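Local structure of Sca-family protein (Rickettsia rickettsii, 4LQ8) at residues K78-I82 with T114-F119. The protein is named as a rickettsial surface cell antigen and is probably involved in cell adhesion, represented here by its N-terminal head-domain fragment. Sequence-based numbering, arbitrary orientation.
Sequences KDNLI and TLSTFF
Phe119 pushes the far end of its ring against the helix that carries Lys78, Leu81 and Ile82, and each of the three meets it differently. Leu81 arrives near the ring plane, its CD2 methyl 3.5 Å from Phe119 CE1 at the edge. From an oblique direction, the aliphatic part of Lys78 passes the other flank, with CG 3.8 Å from Phe119 CE2. Ile82 reaches the same ring more loosely through CD1 and puts that methyl chiefly over a face of Phe118, 4.1 Å from the ring centroid and 29° off its normal, a CH-pi contact. It also meets Leu115 tip to tip, Ile82 CG1 lying 3.5 Å from Leu115 CD1.

Beyond the rings the contact turns polar. With CG anti to the carbonyl carbon (chi1 -73°) and the chain fully extended beyond it, Lys78 runs past Phe119 and delivers NZ to the backbone carbonyl of Thr114, 2.8 Å from O. The donor sits in the carbonyl plane on a lone pair, at a C=O...N angle of 133°. Gln324 O is a second acceptor for NZ, so two main-chain carbonyls grip this nitrogen and probably help to balance its charge.

Around this shell, Phe118 lays CD2 over the centre of the Phe119 ring, while Ile105 of helix 95-111 touches both Ile82 and Phe118. Asp112 bridges the turn ahead of the short helix, OD2 accepting a hydrogen bond from Ser116 N and OD1 hydrogen-bonded to Thr114 OG1. Leu115 holds the N-cap position, its O accepting Phe119 N. Helix 116-120 thus packs its aromatic side against the long helix 64-90, a largely buried helix-helix contact within the mainly helical part of the chain (residues 64-155), which precedes most of the beta strands.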
# COMPACT_ATOMS: atom_id res chain seq x y z
N LYS A 78 -8.71 -7.40 4.47
CA LYS A 78 -8.80 -8.85 4.66
C LYS A 78 -10.20 -9.26 5.09
O LYS A 78 -10.71 -10.23 4.57
CB LYS A 78 -7.82 -9.30 5.76
CG LYS A 78 -6.36 -9.27 5.35
CD LYS A 78 -5.51 -9.75 6.50
CE LYS A 78 -4.04 -9.72 6.17
NZ LYS A 78 -3.23 -10.09 7.36
N ASP A 79 -10.82 -8.50 6.01
CA ASP A 79 -12.16 -8.82 6.54
C ASP A 79 -13.25 -8.71 5.48
O ASP A 79 -14.08 -9.62 5.37
CB ASP A 79 -12.51 -7.98 7.77
CG ASP A 79 -11.64 -8.22 8.98
OD1 ASP A 79 -10.93 -9.27 9.02
OD2 ASP A 79 -11.67 -7.37 9.91
N ASN A 80 -13.24 -7.63 4.68
CA ASN A 80 -14.20 -7.50 3.59
C ASN A 80 -13.96 -8.57 2.53
O ASN A 80 -14.93 -9.12 2.03
CB ASN A 80 -14.18 -6.12 2.97
CG ASN A 80 -14.74 -5.10 3.91
OD1 ASN A 80 -15.94 -5.06 4.15
ND2 ASN A 80 -13.89 -4.25 4.43
N LEU A 81 -12.69 -8.90 2.25
CA LEU A 81 -12.33 -9.95 1.28
C LEU A 81 -12.85 -11.33 1.73
O LEU A 81 -13.44 -12.03 0.93
CB LEU A 81 -10.80 -9.97 1.08
CG LEU A 81 -10.19 -11.09 0.23
CD1 LEU A 81 -10.81 -11.16 -1.17
CD2 LEU A 81 -8.68 -10.89 0.12
N ILE A 82 -12.63 -11.69 3.00
CA ILE A 82 -13.11 -12.96 3.55
C ILE A 82 -14.64 -13.05 3.47
O ILE A 82 -15.16 -14.09 3.08
CB ILE A 82 -12.55 -13.20 4.99
CG1 ILE A 82 -11.01 -13.48 4.94
CG2 ILE A 82 -13.33 -14.29 5.75
CD1 ILE A 82 -10.59 -14.68 4.15
N THR A 114 -5.49 -12.48 11.65
CA THR A 114 -4.66 -11.95 10.55
C THR A 114 -4.65 -12.94 9.35
O THR A 114 -4.18 -12.57 8.28
CB THR A 114 -3.23 -11.56 11.03
OG1 THR A 114 -2.41 -12.73 11.11
CG2 THR A 114 -3.23 -10.80 12.37
N LEU A 115 -5.14 -14.19 9.56
CA LEU A 115 -5.25 -15.26 8.56
C LEU A 115 -3.99 -15.48 7.74
O LEU A 115 -4.03 -15.63 6.52
CB LEU A 115 -6.46 -15.01 7.64
CG LEU A 115 -7.83 -15.19 8.33
CD1 LEU A 115 -8.89 -14.45 7.58
CD2 LEU A 115 -8.21 -16.65 8.43
N SER A 116 -2.85 -15.49 8.44
CA SER A 116 -1.53 -15.64 7.83
C SER A 116 -1.43 -16.96 7.00
O SER A 116 -1.00 -16.94 5.85
CB SER A 116 -0.46 -15.55 8.91
OG SER A 116 0.84 -15.64 8.35
N THR A 117 -1.90 -18.08 7.57
CA THR A 117 -1.88 -19.38 6.88
C THR A 117 -2.84 -19.37 5.67
O THR A 117 -2.43 -19.79 4.60
CB THR A 117 -2.14 -20.54 7.87
OG1 THR A 117 -1.16 -20.44 8.91
CG2 THR A 117 -2.05 -21.93 7.21
N PHE A 118 -4.06 -18.83 5.83
CA PHE A 118 -5.01 -18.72 4.72
C PHE A 118 -4.38 -17.99 3.52
O PHE A 118 -4.43 -18.50 2.40
CB PHE A 118 -6.28 -17.98 5.15
CG PHE A 118 -7.32 -17.89 4.05
CD1 PHE A 118 -8.20 -18.94 3.81
CD2 PHE A 118 -7.38 -16.77 3.23
CE1 PHE A 118 -9.14 -18.87 2.77
CE2 PHE A 118 -8.32 -16.70 2.19
CZ PHE A 118 -9.20 -17.74 1.97
N PHE A 119 -3.83 -16.78 3.74
CA PHE A 119 -3.29 -15.97 2.63
C PHE A 119 -1.99 -16.49 2.05
O PHE A 119 -1.72 -16.25 0.87
CB PHE A 119 -3.18 -14.48 3.02
CG PHE A 119 -4.54 -13.81 3.10
CD1 PHE A 119 -5.24 -13.49 1.94
CD2 PHE A 119 -5.12 -13.52 4.33
CE1 PHE A 119 -6.52 -12.95 2.02
CE2 PHE A 119 -6.39 -12.95 4.41
CZ PHE A 119 -7.08 -12.66 3.25